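PDB 2PH5: homospermidine synthase from Legionella pneumophila subsp. pneumophila str. Philadelphia 1, which probably catalyses the formation of the polyamine homospermidine, and binds NAD through a Rossmann-type domain. Local coordinates for residues 253-258 / 264-269; 29-34 / 399-404; 360-365 / 370-375. All blocks are in the same frame, centred on the assembly; numbering follows the deposited sequence.

Contact 1. Residues 253-258 / 264-269; sequences DAYSHS and AIYLSR
Tyr255 and Tyr266 form an antiparallel hydrogen-bonded pair, with Tyr255 N donating to Tyr266 O at 3.0 Å and Tyr266 N to Tyr255 O at 2.8 Å. Both side chains rise on the same face of the sheet. With CG set between its backbone N and carbonyl carbon (chi1 61°), the Tyr255 ring leans over the neighbouring strand and receives Tyr266 CB over one face, a CH-pi contact 3.7 Å from the centroid; the two rings themselves meet obliquely. On the opposite face Ala254 CB touches both Ile265 CD1, at 3.6 Å, and Leu267 CD1. The tight part ends where the chain turns at Ser268. There Asp253 O is gripped twice, by Ser268 N at 2.9 Å almost in line with the carbonyl and by Ser268 OG at 3.2 Å from a tilted direction. The Asp253 carboxylate looks to a different partner, OD1 forming a salt bridge with Arg470.

Toward exposed Ser256 and His257 the contact slackens. Ser256 OG makes a weak hydrogen bond of 3.3 Å to Ala264 O, and the His257 ring turns its edge to the Tyr266 face, the centroids 5.3 Å apart, completing an aromatic cluster at the solvent side. The whole is a beta hairpin: strand 254-255 is the outer member of a three-stranded antiparallel sheet, with strand 264-267 between it and strand 238-242.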
# COMPACT_ATOMS: atom_id res chain seq x y z
N ASP A 253 -4.12 15.01 -18.02
CA ASP A 253 -3.13 15.73 -17.22
C ASP A 253 -1.70 15.66 -17.79
O ASP A 253 -0.72 15.72 -17.04
CB ASP A 253 -3.14 15.20 -15.78
CG ASP A 253 -3.21 13.67 -15.71
OD1 ASP A 253 -2.99 13.01 -16.75
OD2 ASP A 253 -3.48 13.13 -14.61
N ALA A 254 -1.61 15.56 -19.11
CA ALA A 254 -0.31 15.48 -19.77
C ALA A 254 0.13 16.80 -20.39
O ALA A 254 -0.69 17.67 -20.67
CB ALA A 254 -0.34 14.40 -20.83
N TYR A 255 1.44 16.92 -20.59
CA TYR A 255 2.03 18.10 -21.19
C TYR A 255 3.44 17.79 -21.71
O TYR A 255 4.10 16.84 -21.25
CB TYR A 255 2.10 19.25 -20.18
CG TYR A 255 2.94 18.95 -18.95
CD1 TYR A 255 2.43 18.15 -17.92
CD2 TYR A 255 4.24 19.46 -18.83
CE1 TYR A 255 3.20 17.88 -16.79
CE2 TYR A 255 5.01 19.18 -17.70
CZ TYR A 255 4.49 18.40 -16.68
OH TYR A 255 5.23 18.13 -15.56
N SER A 256 3.89 18.59 -22.67
CA SER A 256 5.21 18.41 -23.25
C SER A 256 6.03 19.68 -23.13
O SER A 256 5.49 20.75 -22.88
CB SER A 256 5.10 18.03 -24.73
OG SER A 256 4.85 16.64 -24.88
N HIS A 257 7.34 19.54 -23.30
CA HIS A 257 8.25 20.68 -23.23
C HIS A 257 8.69 21.08 -24.64
O HIS A 257 9.41 20.33 -25.30
CB HIS A 257 9.48 20.32 -22.39
CG HIS A 257 9.26 20.38 -20.91
ND1 HIS A 257 8.92 21.55 -20.25
CD2 HIS A 257 9.34 19.43 -19.95
CE1 HIS A 257 8.81 21.31 -18.96
NE2 HIS A 257 9.06 20.03 -18.75
N SER A 258 8.25 22.25 -25.09
CA SER A 258 8.60 22.76 -26.42
C SER A 258 10.10 22.68 -26.71
O SER A 258 10.52 22.38 -27.83
CB SER A 258 8.11 24.21 -26.57
OG SER A 258 6.69 24.29 -26.50
N ALA A 264 9.51 12.87 -25.15
CA ALA A 264 8.89 12.73 -23.84
C ALA A 264 7.61 13.50 -23.58
O ALA A 264 7.39 14.60 -24.10
CB ALA A 264 9.90 13.05 -22.74
N ILE A 265 6.79 12.91 -22.73
CA ILE A 265 5.53 13.49 -22.34
C ILE A 265 5.53 13.41 -20.82
O ILE A 265 6.15 12.51 -20.24
CB ILE A 265 4.36 12.69 -22.95
CG1 ILE A 265 3.02 13.20 -22.42
CG2 ILE A 265 4.51 11.20 -22.65
CD1 ILE A 265 1.85 12.34 -22.85
N TYR A 266 4.89 14.36 -20.17
CA TYR A 266 4.86 14.35 -18.72
C TYR A 266 3.44 14.38 -18.21
O TYR A 266 2.51 14.68 -18.95
CB TYR A 266 5.65 15.53 -18.15
CG TYR A 266 7.12 15.47 -18.50
CD1 TYR A 266 7.57 15.78 -19.78
CD2 TYR A 266 8.06 15.01 -17.57
CE1 TYR A 266 8.90 15.63 -20.14
CE2 TYR A 266 9.40 14.87 -17.92
CZ TYR A 266 9.81 15.17 -19.21
OH TYR A 266 11.12 14.99 -19.56
N LEU A 267 3.28 14.02 -16.94
CA LEU A 267 1.98 14.00 -16.30
C LEU A 267 2.09 14.88 -15.06
O LEU A 267 3.14 14.93 -14.43
CB LEU A 267 1.61 12.57 -15.92
CG LEU A 267 0.59 11.80 -16.76
CD1 LEU A 267 0.84 11.96 -18.24
CD2 LEU A 267 0.63 10.33 -16.36
N SER A 268 1.02 15.60 -14.73
CA SER A 268 1.02 16.47 -13.56
C SER A 268 1.34 15.69 -12.29
O SER A 268 2.34 15.95 -11.62
CB SER A 268 -0.34 17.15 -13.40
OG SER A 268 -0.74 17.78 -14.61
N ARG A 269 0.48 14.73 -11.97
CA ARG A 269 0.65 13.89 -10.78
C ARG A 269 2.06 13.32 -10.63
O ARG A 269 2.75 13.08 -11.62
CB ARG A 269 -0.39 12.77 -10.82
CG ARG A 269 -1.80 13.29 -11.05
CD ARG A 269 -2.82 12.18 -11.09
NE ARG A 269 -2.88 11.47 -9.82
CZ ARG A 269 -3.76 10.51 -9.54
NH1 ARG A 269 -4.66 10.16 -10.45
NH2 ARG A 269 -3.74 9.91 -8.36

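Contact 2. Residues 29-34 / 399-404; sequences MPLIFE and SMISGI
Leu31 and Ile32 meet Ile401 in a small, buried, apolar helix-to-helix contact, joining helix 23-35 of the NAD-binding Rossmann region to helix 391-408, which comes from far along the chain. Helix 23-35 directly follows strand 16-19 of the parallel sheet, next to strand 86-89. Helix 391-408 lies against that sheet too, through Ile404 on Phe86 and Ile88 of strand 86-89. The two segments bury only 161 Å² between them, and Ile401 supplies most of the second helix's share.

Its two branches divide the work. CG1 stands opposite the backbone N (chi1 -162°), which carries CD1 forward over the backbone of the other helix, 3.6 Å from Leu31 O and 3.8 Å from Ile32 CA. Ile32 CG1 closes on the same Ile401 CD1 from the side at 4.0 Å. The shorter branch, Ile401 CG2, meets Leu31 CD2 at 3.8 Å, while Leu31 CB approaches Ile401 CG1 at 4.0 Å. The leucine and isoleucine side chains therefore pass at a slant, each lying beside the other's beta carbon.

Leu31 also touches Tyr433, whose OH makes a weak hydrogen bond with Glu34 OE2. No hydrogen bond or charge pair links the two segments, so their attraction rests on van der Waals contact and the burial of apolar surface.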
# COMPACT_ATOMS: atom_id res chain seq x y z
N MSE A 29 32.17 -4.54 -3.91
CA MSE A 29 33.40 -5.12 -3.38
C MSE A 29 33.63 -6.58 -3.73
O MSE A 29 34.64 -6.93 -4.35
CB MSE A 29 33.46 -4.94 -1.87
CG MSE A 29 33.74 -3.53 -1.45
SE MSE A 29 35.55 -3.05 -1.87
CE MSE A 29 36.29 -3.12 -0.09
N PRO A 30 32.70 -7.47 -3.34
CA PRO A 30 32.84 -8.90 -3.62
C PRO A 30 33.09 -9.23 -5.09
O PRO A 30 33.95 -10.06 -5.40
CB PRO A 30 31.51 -9.46 -3.13
CG PRO A 30 31.16 -8.55 -2.01
CD PRO A 30 31.47 -7.21 -2.57
N LEU A 31 32.36 -8.59 -6.00
CA LEU A 31 32.50 -8.86 -7.43
C LEU A 31 33.84 -8.43 -8.01
O LEU A 31 34.32 -9.01 -8.99
CB LEU A 31 31.35 -8.21 -8.22
CG LEU A 31 30.00 -8.95 -8.26
CD1 LEU A 31 29.45 -9.07 -6.86
CD2 LEU A 31 29.00 -8.22 -9.15
N ILE A 32 34.46 -7.42 -7.42
CA ILE A 32 35.74 -6.94 -7.92
C ILE A 32 36.85 -7.94 -7.60
O ILE A 32 37.71 -8.24 -8.44
CB ILE A 32 36.09 -5.60 -7.30
CG1 ILE A 32 34.94 -4.62 -7.52
CG2 ILE A 32 37.38 -5.07 -7.92
CD1 ILE A 32 35.13 -3.28 -6.86
N PHE A 33 36.84 -8.47 -6.38
CA PHE A 33 37.85 -9.44 -5.98
C PHE A 33 37.52 -10.81 -6.53
O PHE A 33 38.36 -11.71 -6.52
CB PHE A 33 37.97 -9.48 -4.46
CG PHE A 33 38.58 -8.25 -3.88
CD1 PHE A 33 39.93 -7.97 -4.10
CD2 PHE A 33 37.81 -7.35 -3.16
CE1 PHE A 33 40.50 -6.80 -3.59
CE2 PHE A 33 38.37 -6.18 -2.65
CZ PHE A 33 39.72 -5.90 -2.87
N GLU A 34 36.30 -10.97 -7.02
CA GLU A 34 35.87 -12.24 -7.58
C GLU A 34 36.26 -12.35 -9.05
O GLU A 34 36.54 -13.43 -9.55
CB GLU A 34 34.35 -12.39 -7.43
CG GLU A 34 33.81 -13.77 -7.77
CD GLU A 34 32.29 -13.82 -7.73
OE1 GLU A 34 31.69 -13.12 -6.88
OE2 GLU A 34 31.70 -14.57 -8.53
N SER A 399 25.86 -5.85 -13.31
CA SER A 399 25.93 -5.02 -14.50
C SER A 399 27.18 -4.12 -14.49
O SER A 399 27.86 -3.97 -15.51
CB SER A 399 24.68 -4.14 -14.60
OG SER A 399 23.52 -4.93 -14.42
N MSE A 400 27.46 -3.54 -13.34
CA MSE A 400 28.62 -2.67 -13.21
C MSE A 400 29.95 -3.39 -13.41
O MSE A 400 30.80 -2.93 -14.16
CB MSE A 400 28.61 -1.99 -11.85
CG MSE A 400 27.39 -1.13 -11.64
SE MSE A 400 27.83 0.40 -10.59
CE MSE A 400 28.46 1.55 -12.02
N ILE A 401 30.12 -4.52 -12.72
CA ILE A 401 31.35 -5.27 -12.85
C ILE A 401 31.52 -5.67 -14.32
O ILE A 401 32.64 -5.75 -14.80
CB ILE A 401 31.37 -6.55 -11.93
CG1 ILE A 401 32.80 -7.07 -11.75
CG2 ILE A 401 30.56 -7.68 -12.58
CD1 ILE A 401 33.74 -6.12 -11.01
N SER A 402 30.41 -5.91 -15.02
CA SER A 402 30.50 -6.27 -16.44
C SER A 402 30.95 -5.04 -17.22
O SER A 402 31.84 -5.12 -18.06
CB SER A 402 29.15 -6.74 -16.99
OG SER A 402 28.61 -7.80 -16.24
N GLY A 403 30.31 -3.91 -16.94
CA GLY A 403 30.65 -2.68 -17.61
C GLY A 403 32.10 -2.29 -17.35
O GLY A 403 32.79 -1.78 -18.24
N ILE A 404 32.56 -2.52 -16.12
CA ILE A 404 33.93 -2.20 -15.75
C ILE A 404 34.89 -3.05 -16.59
O ILE A 404 35.88 -2.54 -17.10
CB ILE A 404 34.20 -2.47 -14.22
CG1 ILE A 404 33.41 -1.47 -13.37
CG2 ILE A 404 35.69 -2.37 -13.91
CD1 ILE A 404 33.54 -1.66 -11.86

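Contact 3. Residues 360-365 / 370-375; sequences GVLLMG and AYWYGS
Trp372 lays its indole alongside the neighbouring strand at Gly360, with CZ2 3.4 Å from Gly360 CA. A chi1 of -172° extends the side chain away from its own N and carries the indole to this place, and Gly360, having no side chain, lets the six-membered ring settle obliquely on its backbone; Val361 N lies above one face, offset toward the rim. Gly360 also pairs with Gly374, their CA atoms just 3.7 Å apart. On the same face as the indole, Leu362 bends its CD1 across the strand gap to Tyr371 O at 3.3 Å and Trp372 CB at 3.8 Å. Ala370 CB touches both Leu362 CD1 and Met364 CG, each at 4.2 Å.

The other face carries Val361, Leu363, Tyr371 and Tyr373. Here the tyrosine rings lead away from the partner strand, and contact across the strands is made instead near the backbone, as where the Val361 CG2 methyl lies 3.4 Å from Tyr373 O. Four nearly straight backbone bonds hold this alignment: Val361 and Tyr373 exchange one pair, Leu363 and Tyr371 another, of which Leu363 N to Tyr371 O is the shortest at 2.7 Å.

The hairpin supplies two adjacent strands of a six-stranded mixed sheet, between strand 202-213 beside 360-365 and the outermost strand 436-442 beside 370-375. Helix 158-176 packs on the Val361-Tyr373 face, touching all four side chains through Phe166, Glu169, Ala170 and Leu171 while Asn173 hydrogen-bonds Tyr371 OH; on the Trp372 face lie Trp279, Pro281 and Trp444.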
# COMPACT_ATOMS: atom_id res chain seq x y z
N GLY A 360 13.21 -6.83 -15.58
CA GLY A 360 13.23 -7.16 -17.00
C GLY A 360 12.48 -6.16 -17.84
O GLY A 360 11.99 -5.15 -17.34
N VAL A 361 12.39 -6.44 -19.14
CA VAL A 361 11.70 -5.58 -20.08
C VAL A 361 10.58 -6.30 -20.81
O VAL A 361 10.73 -7.44 -21.24
CB VAL A 361 12.66 -5.01 -21.14
CG1 VAL A 361 13.54 -3.94 -20.52
CG2 VAL A 361 13.51 -6.13 -21.72
N LEU A 362 9.46 -5.61 -20.95
CA LEU A 362 8.31 -6.17 -21.61
C LEU A 362 8.11 -5.49 -22.96
O LEU A 362 7.94 -4.27 -23.02
CB LEU A 362 7.08 -5.96 -20.73
CG LEU A 362 5.74 -6.57 -21.14
CD1 LEU A 362 5.91 -8.08 -21.27
CD2 LEU A 362 4.67 -6.21 -20.09
N LEU A 363 8.17 -6.27 -24.03
CA LEU A 363 7.95 -5.71 -25.37
C LEU A 363 6.57 -6.14 -25.84
O LEU A 363 6.28 -7.33 -25.88
CB LEU A 363 9.01 -6.22 -26.35
CG LEU A 363 10.37 -5.58 -26.15
CD1 LEU A 363 10.95 -5.99 -24.80
CD2 LEU A 363 11.29 -6.00 -27.27
N MSE A 364 5.71 -5.18 -26.17
CA MSE A 364 4.35 -5.47 -26.62
C MSE A 364 4.09 -4.98 -28.05
O MSE A 364 4.64 -3.97 -28.48
CB MSE A 364 3.34 -4.80 -25.68
CG MSE A 364 3.43 -5.24 -24.23
SE MSE A 364 2.92 -3.83 -22.97
CE MSE A 364 4.69 -3.07 -22.68
N GLY A 365 3.25 -5.71 -28.78
CA GLY A 365 2.92 -5.34 -30.15
C GLY A 365 3.07 -6.46 -31.17
O GLY A 365 2.27 -6.56 -32.11
N ALA A 370 2.84 -10.69 -26.06
CA ALA A 370 3.75 -9.88 -25.25
C ALA A 370 4.93 -10.75 -24.86
O ALA A 370 4.78 -11.94 -24.58
CB ALA A 370 3.04 -9.37 -24.01
N TYR A 371 6.12 -10.15 -24.84
CA TYR A 371 7.35 -10.85 -24.51
C TYR A 371 8.09 -10.15 -23.37
O TYR A 371 8.28 -8.93 -23.38
CB TYR A 371 8.25 -10.89 -25.73
CG TYR A 371 9.47 -11.76 -25.58
CD1 TYR A 371 9.38 -13.14 -25.67
CD2 TYR A 371 10.73 -11.19 -25.39
CE1 TYR A 371 10.50 -13.95 -25.57
CE2 TYR A 371 11.86 -11.99 -25.29
CZ TYR A 371 11.74 -13.37 -25.39
OH TYR A 371 12.86 -14.16 -25.30
N TRP A 372 8.52 -10.94 -22.38
CA TRP A 372 9.25 -10.40 -21.24
C TRP A 372 10.58 -11.13 -21.13
O TRP A 372 10.62 -12.35 -21.02
CB TRP A 372 8.47 -10.61 -19.95
CG TRP A 372 9.06 -9.93 -18.75
CD1 TRP A 372 8.68 -8.72 -18.22
CD2 TRP A 372 10.11 -10.42 -17.90
NE1 TRP A 372 9.42 -8.44 -17.10
CE2 TRP A 372 10.30 -9.47 -16.88
CE3 TRP A 372 10.90 -11.58 -17.91
CZ2 TRP A 372 11.25 -9.64 -15.87
CZ3 TRP A 372 11.85 -11.75 -16.90
CH2 TRP A 372 12.02 -10.78 -15.90
N TYR A 373 11.66 -10.36 -21.16
CA TYR A 373 12.99 -10.93 -21.04
C TYR A 373 13.69 -10.21 -19.89
O TYR A 373 13.70 -8.99 -19.85
CB TYR A 373 13.77 -10.73 -22.34
CG TYR A 373 15.12 -11.39 -22.32
CD1 TYR A 373 16.21 -10.77 -21.72
CD2 TYR A 373 15.30 -12.67 -22.86
CE1 TYR A 373 17.44 -11.38 -21.67
CE2 TYR A 373 16.54 -13.30 -22.82
CZ TYR A 373 17.61 -12.65 -22.22
OH TYR A 373 18.86 -13.23 -22.19
N GLY A 374 14.25 -10.98 -18.96
CA GLY A 374 14.92 -10.37 -17.83
C GLY A 374 15.52 -11.34 -16.82
O GLY A 374 15.72 -12.52 -17.11
N SER A 375 15.80 -10.82 -15.63
CA SER A 375 16.40 -11.59 -14.56
C SER A 375 15.48 -11.81 -13.37
O SER A 375 14.86 -10.87 -12.87
CB SER A 375 17.67 -10.90 -14.07
OG SER A 375 17.97 -11.26 -12.73

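How the contacts relate
Contact 2 ties the Rossmann region to a helix from the C-terminal domain, and the long chain excursion between its segments contains both hairpins, contact 1 preceding contact 3. Contacts 2 and 3 lie nearer the cofactor: the Leu31 side chain is about 12 Å and Gly360 about 11 Å from bound NAD; their own nearest atoms are about 8 Å apart. Helix 158-176, which packs on the Val361-Tyr373 face of contact 3, begins with the NAD-binding residues Ala158, Asn159 and Pro160. Contact 1 is remote from the NAD site, its centre 25 Å from that of contact 3 and 38 Å from that of contact 2; its Arg269 instead packs on Leu473 of the second subunit.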